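Local structure of putative D-alanine N-acetyltransferase of GNAT family (Desulfovibrio desulfuricans subsp. desulfuricans, 2R7H) at residues A19-D30 / F70-M79; R36-F44 / Y98-R106. The protein probably transfers an acyl group, most likely acetyl from acetyl-CoA, to an amine acceptor. All coordinates share one frame; numbering follows the deposited sequence.

Both contacts tie the N-terminal part of the chain to the mixed sheet of a GNAT fold. Interaction 1 lies at the sheet's edge, where strand 21-23 pairs with strand 69-75; it is partly buried, its outer end is exposed, backbone hydrogen bonds join the strands, and an R23-D30 salt bridge within 19-30 adds charge. Interaction 2 lies nearer the centre of the chain: the end of helix 30-41 packs across strand 94-102 with no hydrogen bond between the segments, through aliphatic contacts and an edge-to-face aromatic pair. Helix 30-41 serves both, entering interaction 1 at D30 and interaction 2 at its C-terminal end, and M79 packs against V37 between them.

Interaction 1: A19-D30 / F70-M79; sequences AVAFRRQVLPQD and FVFATEDDDM
F70 CD1 meets V26 CG2 at 3.7 Å, while a water bridges F70 N and R24 O where the strands part. V71 turns to the other face of the sheet: its CG1 lies 3.8 Å from CD1 of F22 and over the centre of one face of the R24 guanidinium, itself salt-bridged to D122 and E118 of helix 111-125. F72 pairs with R23 through both backbone groups, F72 N lying 2.8 Å from R23 O. V26 CG2 reaches the edge of the F72 ring in its plane, and the D30 carboxylate lies over one face, toward the rim. R23, bent at chi3 (50°), crosses the ring obliquely, NH1 nearest its CD2 and the planes 25° apart, with L27 CD1 and F72 CB on opposite faces of the guanidinium. It grips D30 end-on, NH1 to OD2 (3.0 Å) and NH2 to OD1, and NH1 donates to Q25 O. D30 OD2 takes a further bond from L27 N (2.7 Å); these donors probably keep the carboxylate ionised.

This antiparallel pairing adds the first strand of the GNAT fold to the sheet's edge, and the R23-D30 bridge ties that strand to the start of helix 30-41. A73 CB lies 3.7 Å from both V20 CG1 and F22 CE1. T74 N bonds to A21 O at 2.8 Å; with chi1 at 58°, T74 OG1 adds a weak second bond to that oxygen. E75 sets CG against V20 CG2, and its backbone begins a type II' turn ending at D78. Beyond it, selenomethionine M79 brings CE 3.5 Å from D30 OD1.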
loop_
_atom_site.group_PDB
_atom_site.type_symbol
_atom_site.label_atom_id
_atom_site.label_comp_id
_atom_site.label_asym_id
_atom_site.label_seq_id
_atom_site.Cartn_x
_atom_site.Cartn_y
_atom_site.Cartn_z
ATOM N N ALA B 19 -17.325 -14.784 -28.340
ATOM C CA ALA B 19 -18.087 -13.840 -27.487
ATOM C C ALA B 19 -17.543 -13.873 -26.047
ATOM O O ALA B 19 -17.655 -14.897 -25.350
ATOM C CB ALA B 19 -19.570 -14.184 -27.505
ATOM N N VAL B 20 -16.930 -12.768 -25.618
ATOM C CA VAL B 20 -16.400 -12.646 -24.263
ATOM C C VAL B 20 -17.471 -12.033 -23.376
ATOM O O VAL B 20 -18.093 -11.039 -23.778
ATOM C CB VAL B 20 -15.177 -11.724 -24.206
ATOM C CG1 VAL B 20 -14.728 -11.541 -22.766
ATOM C CG2 VAL B 20 -14.063 -12.288 -25.040
ATOM N N ALA B 21 -17.713 -12.620 -22.202
ATOM C CA ALA B 21 -18.682 -12.072 -21.227
ATOM C C ALA B 21 -17.895 -11.559 -20.005
ATOM O O ALA B 21 -16.978 -12.238 -19.539
ATOM C CB ALA B 21 -19.681 -13.123 -20.790
ATOM N N PHE B 22 -18.262 -10.386 -19.493
ATOM C CA PHE B 22 -17.624 -9.795 -18.303
ATOM C C PHE B 22 -18.513 -10.059 -17.093
ATOM O O PHE B 22 -19.713 -9.801 -17.153
ATOM C CB PHE B 22 -17.328 -8.316 -18.497
ATOM C CG PHE B 22 -16.349 -8.073 -19.583
ATOM C CD1 PHE B 22 -15.010 -8.380 -19.384
ATOM C CD2 PHE B 22 -16.740 -7.570 -20.803
ATOM C CE1 PHE B 22 -14.091 -8.173 -20.379
ATOM C CE2 PHE B 22 -15.807 -7.365 -21.814
ATOM C CZ PHE B 22 -14.480 -7.674 -21.594
ATOM N N ARG B 23 -17.937 -10.612 -16.027
ATOM C CA ARG B 23 -18.680 -10.953 -14.808
ATOM C C ARG B 23 -17.971 -10.350 -13.603
ATOM O O ARG B 23 -16.755 -10.411 -13.525
ATOM C CB ARG B 23 -18.742 -12.478 -14.687
ATOM C CG ARG B 23 -19.332 -13.014 -13.376
ATOM C CD ARG B 23 -19.665 -14.499 -13.429
ATOM N NE ARG B 23 -18.574 -15.339 -13.934
ATOM C CZ ARG B 23 -17.510 -15.738 -13.235
ATOM N NH1 ARG B 23 -17.321 -15.346 -11.988
ATOM N NH2 ARG B 23 -16.596 -16.510 -13.806
ATOM N N ARG B 24 -18.734 -9.761 -12.693
ATOM C CA ARG B 24 -18.210 -9.178 -11.461
ATOM C C ARG B 24 -18.429 -10.049 -10.238
ATOM O O ARG B 24 -17.739 -9.863 -9.246
ATOM C CB ARG B 24 -18.812 -7.814 -11.145
ATOM C CG ARG B 24 -18.256 -6.605 -11.839
ATOM C CD ARG B 24 -18.555 -6.594 -13.249
ATOM N NE ARG B 24 -18.137 -5.340 -13.857
ATOM C CZ ARG B 24 -18.185 -5.120 -15.163
ATOM N NH1 ARG B 24 -18.695 -6.014 -16.024
ATOM N NH2 ARG B 24 -17.767 -3.969 -15.613
ATOM N N GLN B 25 -19.411 -10.951 -10.277
ATOM C CA GLN B 25 -19.722 -11.816 -9.132
ATOM C C GLN B 25 -18.646 -12.869 -8.962
ATOM O O GLN B 25 -18.303 -13.499 -9.929
ATOM C CB GLN B 25 -21.080 -12.520 -9.337
ATOM C CG GLN B 25 -21.595 -13.277 -8.087
ATOM C CD GLN B 25 -22.931 -13.990 -8.307
ATOM O OE1 GLN B 25 -23.220 -14.505 -9.400
ATOM N NE2 GLN B 25 -23.728 -14.067 -7.244
ATOM N N VAL B 26 -18.138 -13.052 -7.739
ATOM C CA VAL B 26 -17.106 -14.038 -7.464
ATOM C C VAL B 26 -17.803 -15.324 -7.071
ATOM O O VAL B 26 -18.652 -15.320 -6.180
ATOM C CB VAL B 26 -16.159 -13.602 -6.333
ATOM C CG1 VAL B 26 -15.116 -14.669 -6.062
ATOM C CG2 VAL B 26 -15.487 -12.329 -6.706
ATOM N N LEU B 27 -17.457 -16.405 -7.763
ATOM C CA LEU B 27 -18.007 -17.722 -7.524
ATOM C C LEU B 27 -16.895 -18.592 -6.916
ATOM O O LEU B 27 -15.722 -18.225 -6.986
ATOM C CB LEU B 27 -18.487 -18.328 -8.847
ATOM C CG LEU B 27 -19.473 -17.457 -9.642
ATOM C CD1 LEU B 27 -19.816 -18.110 -10.956
ATOM C CD2 LEU B 27 -20.734 -17.169 -8.856
ATOM N N PRO B 28 -17.254 -19.730 -6.286
ATOM C CA PRO B 28 -16.234 -20.647 -5.705
ATOM C C PRO B 28 -15.179 -21.200 -6.699
ATOM O O PRO B 28 -14.023 -21.435 -6.305
ATOM C CB PRO B 28 -17.083 -21.782 -5.139
ATOM C CG PRO B 28 -18.411 -21.157 -4.884
ATOM C CD PRO B 28 -18.618 -20.220 -6.019
ATOM N N GLN B 29 -15.578 -21.389 -7.963
ATOM C CA GLN B 29 -14.687 -21.859 -9.024
ATOM C C GLN B 29 -13.559 -20.869 -9.380
ATOM O O GLN B 29 -12.502 -21.272 -9.872
ATOM C CB GLN B 29 -15.517 -22.083 -10.299
ATOM N N ASP B 30 -13.775 -19.586 -9.093
ATOM C CA ASP B 30 -12.835 -18.519 -9.455
ATOM C C ASP B 30 -11.413 -18.481 -8.875
ATOM O O ASP B 30 -10.470 -18.122 -9.606
ATOM C CB ASP B 30 -13.503 -17.152 -9.230
ATOM C CG ASP B 30 -14.734 -16.930 -10.115
ATOM O OD1 ASP B 30 -14.864 -17.528 -11.212
ATOM O OD2 ASP B 30 -15.582 -16.117 -9.701
ATOM N N PHE B 70 -13.299 -7.465 -8.691
ATOM C CA PHE B 70 -12.888 -8.247 -9.846
ATOM C C PHE B 70 -13.776 -8.075 -11.064
ATOM O O PHE B 70 -14.971 -7.839 -10.915
ATOM C CB PHE B 70 -13.004 -9.746 -9.473
ATOM C CG PHE B 70 -12.120 -10.164 -8.344
ATOM C CD1 PHE B 70 -12.555 -10.092 -7.035
ATOM C CD2 PHE B 70 -10.834 -10.569 -8.591
ATOM C CE1 PHE B 70 -11.720 -10.438 -5.977
ATOM C CE2 PHE B 70 -10.001 -10.904 -7.543
ATOM C CZ PHE B 70 -10.451 -10.835 -6.235
ATOM N N VAL B 71 -13.166 -8.173 -12.255
ATOM C CA VAL B 71 -13.913 -8.205 -13.551
ATOM C C VAL B 71 -13.293 -9.431 -14.239
ATOM O O VAL B 71 -12.093 -9.435 -14.518
ATOM C CB VAL B 71 -13.738 -6.978 -14.489
ATOM C CG1 VAL B 71 -14.545 -7.228 -15.781
ATOM C CG2 VAL B 71 -14.150 -5.652 -13.813
ATOM N N PHE B 72 -14.075 -10.496 -14.410
ATOM C CA PHE B 72 -13.615 -11.726 -15.049
ATOM C C PHE B 72 -14.109 -11.776 -16.496
ATOM O O PHE B 72 -15.289 -11.584 -16.719
ATOM C CB PHE B 72 -14.182 -12.954 -14.317
ATOM C CG PHE B 72 -13.875 -12.994 -12.835
ATOM C CD1 PHE B 72 -12.612 -13.314 -12.395
ATOM C CD2 PHE B 72 -14.860 -12.729 -11.892
ATOM C CE1 PHE B 72 -12.322 -13.358 -11.051
ATOM C CE2 PHE B 72 -14.586 -12.790 -10.546
ATOM C CZ PHE B 72 -13.304 -13.106 -10.122
ATOM N N ALA B 73 -13.213 -11.975 -17.469
ATOM C CA ALA B 73 -13.578 -12.106 -18.887
ATOM C C ALA B 73 -13.709 -13.623 -19.137
ATOM O O ALA B 73 -12.733 -14.371 -18.936
ATOM C CB ALA B 73 -12.491 -11.495 -19.780
ATOM N N THR B 74 -14.911 -14.101 -19.491
ATOM C CA THR B 74 -15.121 -15.544 -19.766
ATOM C C THR B 74 -15.598 -15.831 -21.213
ATOM O O THR B 74 -16.228 -14.989 -21.839
ATOM C CB THR B 74 -16.131 -16.192 -18.794
ATOM O OG1 THR B 74 -17.381 -15.500 -18.893
ATOM C CG2 THR B 74 -15.643 -16.148 -17.370
ATOM N N GLU B 75 -15.240 -17.012 -21.726
ATOM C CA GLU B 75 -15.643 -17.507 -23.071
ATOM C C GLU B 75 -16.044 -18.945 -22.764
ATOM O O GLU B 75 -15.184 -19.742 -22.354
ATOM C CB GLU B 75 -14.520 -17.523 -24.121
ATOM C CG GLU B 75 -13.795 -16.188 -24.386
ATOM C CD GLU B 75 -12.755 -16.291 -25.532
ATOM O OE1 GLU B 75 -13.030 -17.027 -26.505
ATOM O OE2 GLU B 75 -11.700 -15.604 -25.486
ATOM N N ASP B 76 -17.337 -19.249 -22.927
ATOM C CA ASP B 76 -17.909 -20.573 -22.628
ATOM C C ASP B 76 -17.718 -20.689 -21.112
ATOM O O ASP B 76 -17.936 -19.708 -20.400
ATOM C CB ASP B 76 -17.237 -21.701 -23.452
ATOM N N ASP B 77 -17.307 -21.848 -20.611
ATOM C CA ASP B 77 -17.047 -21.981 -19.198
ATOM C C ASP B 77 -15.589 -21.694 -18.863
ATOM O O ASP B 77 -15.190 -22.022 -17.748
ATOM N N ASP B 78 -14.798 -21.104 -19.783
ATOM C CA ASP B 78 -13.371 -20.825 -19.546
ATOM C C ASP B 78 -13.114 -19.363 -19.204
ATOM O O ASP B 78 -13.784 -18.471 -19.729
ATOM C CB ASP B 78 -12.546 -21.163 -20.785
HETATM N N MSE B 79 -12.143 -19.125 -18.329
HETATM C CA MSE B 79 -11.757 -17.758 -17.969
HETATM C C MSE B 79 -10.605 -17.299 -18.887
HETATM O O MSE B 79 -9.477 -17.783 -18.783
HETATM C CB MSE B 79 -11.356 -17.661 -16.495
HETATM C CG MSE B 79 -11.047 -16.210 -16.062
HETATM SE SE MSE B 79 -10.571 -16.111 -14.218
HETATM C CE MSE B 79 -12.363 -16.599 -13.529
HETATM O O HOH W 1 -15.950 -8.220 -7.990
#

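Interaction 2: R36-F44 / Y98-R106; sequences RVVESTGFF and YWIAVAPHR
T41 OG1 is held twice: it donates to V38 O at 2.8 Å and accepts from F43 N at 3.3 Å, an ST turn at the end of the helix. With OG1 so engaged (chi1 72°), T41 turns its methyl CG2 to strand 98-102, 3.6 Å from V102 O, a buried carbonyl oxygen with no hydrogen-bond partner in the model. One turn back, V37 CG1 lies 3.7 Å from A101 CB and also touches A101 O. S40 CB fits tightly against P104 CD, 3.4 Å away, and S40 OG comes closest to the same carbon while also nearing A103 CA.

Beyond the helix, F44 forms a T-shaped pair with W99: the phenyl edge, CZ and CE2 leading, stands over one face of the indole, CZ 3.8 Å from W99 CG and the planes at 86°. Y98 CB lies against the opposite face, toward the rim. W99 NE1 bonds to Y82 OH, which would help fix the indole's rotation. Y98 and W99 both face C84 in a classic beta bulge, a feature of this strand in GNAT enzymes, and both line the pocket holding 2-ethoxyethanol, probably from the crystallisation liquor. Helix 36-41 crosses strand 98-102 at 81°, flanked by helix 46-61, whose A52 touches V38 and W99; on the strand's other side I100 and V102 pack on helix 111-125.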
loop_
_atom_site.group_PDB
_atom_site.type_symbol
_atom_site.label_atom_id
_atom_site.label_comp_id
_atom_site.label_asym_id
_atom_site.label_seq_id
_atom_site.Cartn_x
_atom_site.Cartn_y
_atom_site.Cartn_z
ATOM N N ARG B 36 -4.767 -20.399 -12.125
ATOM C CA ARG B 36 -4.325 -20.941 -13.422
ATOM C C ARG B 36 -4.085 -19.839 -14.474
ATOM O O ARG B 36 -3.128 -19.937 -15.243
ATOM C CB ARG B 36 -5.266 -22.070 -13.920
ATOM N N VAL B 37 -4.897 -18.764 -14.459
ATOM C CA VAL B 37 -4.706 -17.649 -15.388
ATOM C C VAL B 37 -3.367 -17.026 -15.072
ATOM O O VAL B 37 -2.537 -16.846 -15.962
ATOM C CB VAL B 37 -5.813 -16.525 -15.308
ATOM C CG1 VAL B 37 -5.385 -15.276 -16.092
ATOM C CG2 VAL B 37 -7.181 -17.022 -15.819
ATOM N N VAL B 38 -3.180 -16.698 -13.796
ATOM C CA VAL B 38 -1.953 -16.082 -13.300
ATOM C C VAL B 38 -0.692 -16.909 -13.592
ATOM O O VAL B 38 0.348 -16.357 -13.975
ATOM C CB VAL B 38 -2.124 -15.745 -11.785
ATOM C CG1 VAL B 38 -0.819 -15.688 -11.123
ATOM C CG2 VAL B 38 -3.013 -14.483 -11.614
ATOM N N GLU B 39 -0.797 -18.219 -13.394
ATOM C CA GLU B 39 0.314 -19.150 -13.659
ATOM C C GLU B 39 0.641 -19.271 -15.122
ATOM O O GLU B 39 1.782 -19.498 -15.442
ATOM C CB GLU B 39 0.027 -20.516 -13.081
ATOM C CG GLU B 39 0.092 -20.518 -11.559
ATOM C CD GLU B 39 -0.170 -21.898 -10.980
ATOM O OE1 GLU B 39 -0.775 -22.764 -11.656
ATOM O OE2 GLU B 39 0.224 -22.093 -9.819
ATOM N N SER B 40 -0.343 -19.098 -16.005
ATOM C CA SER B 40 -0.119 -19.159 -17.446
ATOM C C SER B 40 0.662 -17.959 -18.024
ATOM O O SER B 40 1.240 -18.066 -19.098
ATOM C CB SER B 40 -1.448 -19.262 -18.174
ATOM O OG SER B 40 -2.150 -18.045 -18.161
ATOM N N THR B 41 0.728 -16.846 -17.305
ATOM C CA THR B 41 1.414 -15.637 -17.803
ATOM C C THR B 41 2.924 -15.540 -17.604
ATOM O O THR B 41 3.564 -14.819 -18.358
ATOM C CB THR B 41 0.861 -14.387 -17.133
ATOM O OG1 THR B 41 1.290 -14.346 -15.760
ATOM C CG2 THR B 41 -0.684 -14.345 -17.251
ATOM N N GLY B 42 3.486 -16.198 -16.585
ATOM C CA GLY B 42 4.938 -16.109 -16.312
ATOM C C GLY B 42 5.397 -14.855 -15.543
ATOM O O GLY B 42 6.588 -14.626 -15.360
ATOM N N PHE B 43 4.459 -14.037 -15.097
ATOM C CA PHE B 43 4.763 -12.832 -14.338
ATOM C C PHE B 43 4.495 -13.035 -12.858
ATOM O O PHE B 43 4.660 -12.102 -12.064
ATOM C CB PHE B 43 3.957 -11.635 -14.889
ATOM C CG PHE B 43 4.553 -11.048 -16.120
ATOM C CD1 PHE B 43 4.428 -11.682 -17.337
ATOM C CD2 PHE B 43 5.270 -9.870 -16.056
ATOM C CE1 PHE B 43 5.022 -11.158 -18.482
ATOM C CE2 PHE B 43 5.864 -9.329 -17.196
ATOM C CZ PHE B 43 5.741 -9.979 -18.410
ATOM N N PHE B 44 4.126 -14.244 -12.464
ATOM C CA PHE B 44 3.809 -14.494 -11.089
ATOM C C PHE B 44 4.622 -15.650 -10.543
ATOM O O PHE B 44 4.495 -16.765 -11.023
ATOM C CB PHE B 44 2.326 -14.817 -10.925
ATOM C CG PHE B 44 1.382 -13.633 -11.128
ATOM C CD1 PHE B 44 1.091 -13.164 -12.411
ATOM C CD2 PHE B 44 0.678 -13.073 -10.032
ATOM C CE1 PHE B 44 0.172 -12.097 -12.602
ATOM C CE2 PHE B 44 -0.267 -12.003 -10.218
ATOM C CZ PHE B 44 -0.508 -11.531 -11.493
ATOM N N TYR B 98 -4.689 -3.614 -9.230
ATOM C CA TYR B 98 -3.674 -4.569 -8.737
ATOM C C TYR B 98 -3.017 -5.258 -9.944
ATOM O O TYR B 98 -1.791 -5.202 -10.074
ATOM C CB TYR B 98 -4.272 -5.455 -7.605
ATOM C CG TYR B 98 -4.847 -4.579 -6.442
ATOM C CD1 TYR B 98 -4.030 -3.666 -5.787
ATOM C CD2 TYR B 98 -6.158 -4.717 -5.950
ATOM C CE1 TYR B 98 -4.506 -2.831 -4.747
ATOM C CE2 TYR B 98 -6.658 -3.878 -4.877
ATOM C CZ TYR B 98 -5.816 -2.929 -4.278
ATOM O OH TYR B 98 -6.201 -2.057 -3.204
ATOM N N TRP B 99 -3.803 -5.841 -10.858
ATOM C CA TRP B 99 -3.255 -6.377 -12.132
ATOM C C TRP B 99 -4.355 -6.802 -13.073
ATOM O O TRP B 99 -5.520 -6.888 -12.672
ATOM C CB TRP B 99 -2.234 -7.551 -11.969
ATOM C CG TRP B 99 -2.794 -8.565 -11.122
ATOM C CD1 TRP B 99 -3.730 -9.476 -11.468
ATOM C CD2 TRP B 99 -2.508 -8.774 -9.732
ATOM N NE1 TRP B 99 -4.054 -10.221 -10.388
ATOM C CE2 TRP B 99 -3.322 -9.819 -9.307
ATOM C CE3 TRP B 99 -1.663 -8.157 -8.807
ATOM C CZ2 TRP B 99 -3.307 -10.298 -8.012
ATOM C CZ3 TRP B 99 -1.656 -8.624 -7.521
ATOM C CH2 TRP B 99 -2.462 -9.701 -7.137
ATOM N N ILE B 100 -3.983 -6.901 -14.343
ATOM C CA ILE B 100 -4.829 -7.423 -15.371
ATOM C C ILE B 100 -4.042 -8.659 -15.876
ATOM O O ILE B 100 -2.905 -8.507 -16.279
ATOM C CB ILE B 100 -5.098 -6.465 -16.525
ATOM C CG1 ILE B 100 -5.837 -5.234 -16.024
ATOM C CG2 ILE B 100 -5.997 -7.184 -17.600
ATOM C CD1 ILE B 100 -6.116 -4.220 -17.077
ATOM N N ALA B 101 -4.614 -9.861 -15.797
ATOM C CA ALA B 101 -3.959 -11.098 -16.290
ATOM C C ALA B 101 -4.835 -11.737 -17.378
ATOM O O ALA B 101 -6.015 -11.980 -17.170
ATOM C CB ALA B 101 -3.712 -12.107 -15.119
ATOM N N VAL B 102 -4.240 -12.015 -18.539
ATOM C CA VAL B 102 -4.914 -12.662 -19.687
ATOM C C VAL B 102 -4.150 -13.946 -20.050
ATOM O O VAL B 102 -2.911 -13.926 -20.100
ATOM C CB VAL B 102 -4.942 -11.717 -20.907
ATOM C CG1 VAL B 102 -5.390 -12.436 -22.187
ATOM C CG2 VAL B 102 -5.871 -10.506 -20.609
ATOM N N ALA B 103 -4.874 -15.038 -20.305
ATOM C CA ALA B 103 -4.253 -16.324 -20.686
ATOM C C ALA B 103 -3.461 -16.129 -21.997
ATOM O O ALA B 103 -3.862 -15.308 -22.819
ATOM C CB ALA B 103 -5.291 -17.379 -20.846
ATOM N N PRO B 104 -2.327 -16.846 -22.182
ATOM C CA PRO B 104 -1.494 -16.662 -23.394
ATOM C C PRO B 104 -2.222 -16.767 -24.722
ATOM O O PRO B 104 -1.943 -15.972 -25.620
ATOM C CB PRO B 104 -0.416 -17.760 -23.264
ATOM C CG PRO B 104 -0.976 -18.744 -22.279
ATOM C CD PRO B 104 -1.744 -17.892 -21.315
ATOM N N HIS B 105 -3.172 -17.692 -24.820
ATOM C CA HIS B 105 -3.930 -17.864 -26.055
ATOM C C HIS B 105 -4.894 -16.698 -26.378
ATOM O O HIS B 105 -5.307 -16.575 -27.520
ATOM C CB HIS B 105 -4.691 -19.189 -26.049
ATOM C CG HIS B 105 -5.912 -19.188 -25.188
ATOM N ND1 HIS B 105 -5.856 -19.309 -23.815
ATOM C CD2 HIS B 105 -7.225 -19.134 -25.514
ATOM C CE1 HIS B 105 -7.086 -19.292 -23.329
ATOM N NE2 HIS B 105 -7.935 -19.194 -24.339
ATOM N N ARG B 106 -5.275 -15.876 -25.388
ATOM C CA ARG B 106 -6.164 -14.712 -25.628
ATOM C C ARG B 106 -5.399 -13.417 -25.460
ATOM O O ARG B 106 -6.004 -12.368 -25.350
ATOM C CB ARG B 106 -7.343 -14.711 -24.635
ATOM C CG ARG B 106 -8.213 -15.959 -24.637
ATOM C CD ARG B 106 -8.832 -16.253 -26.014
#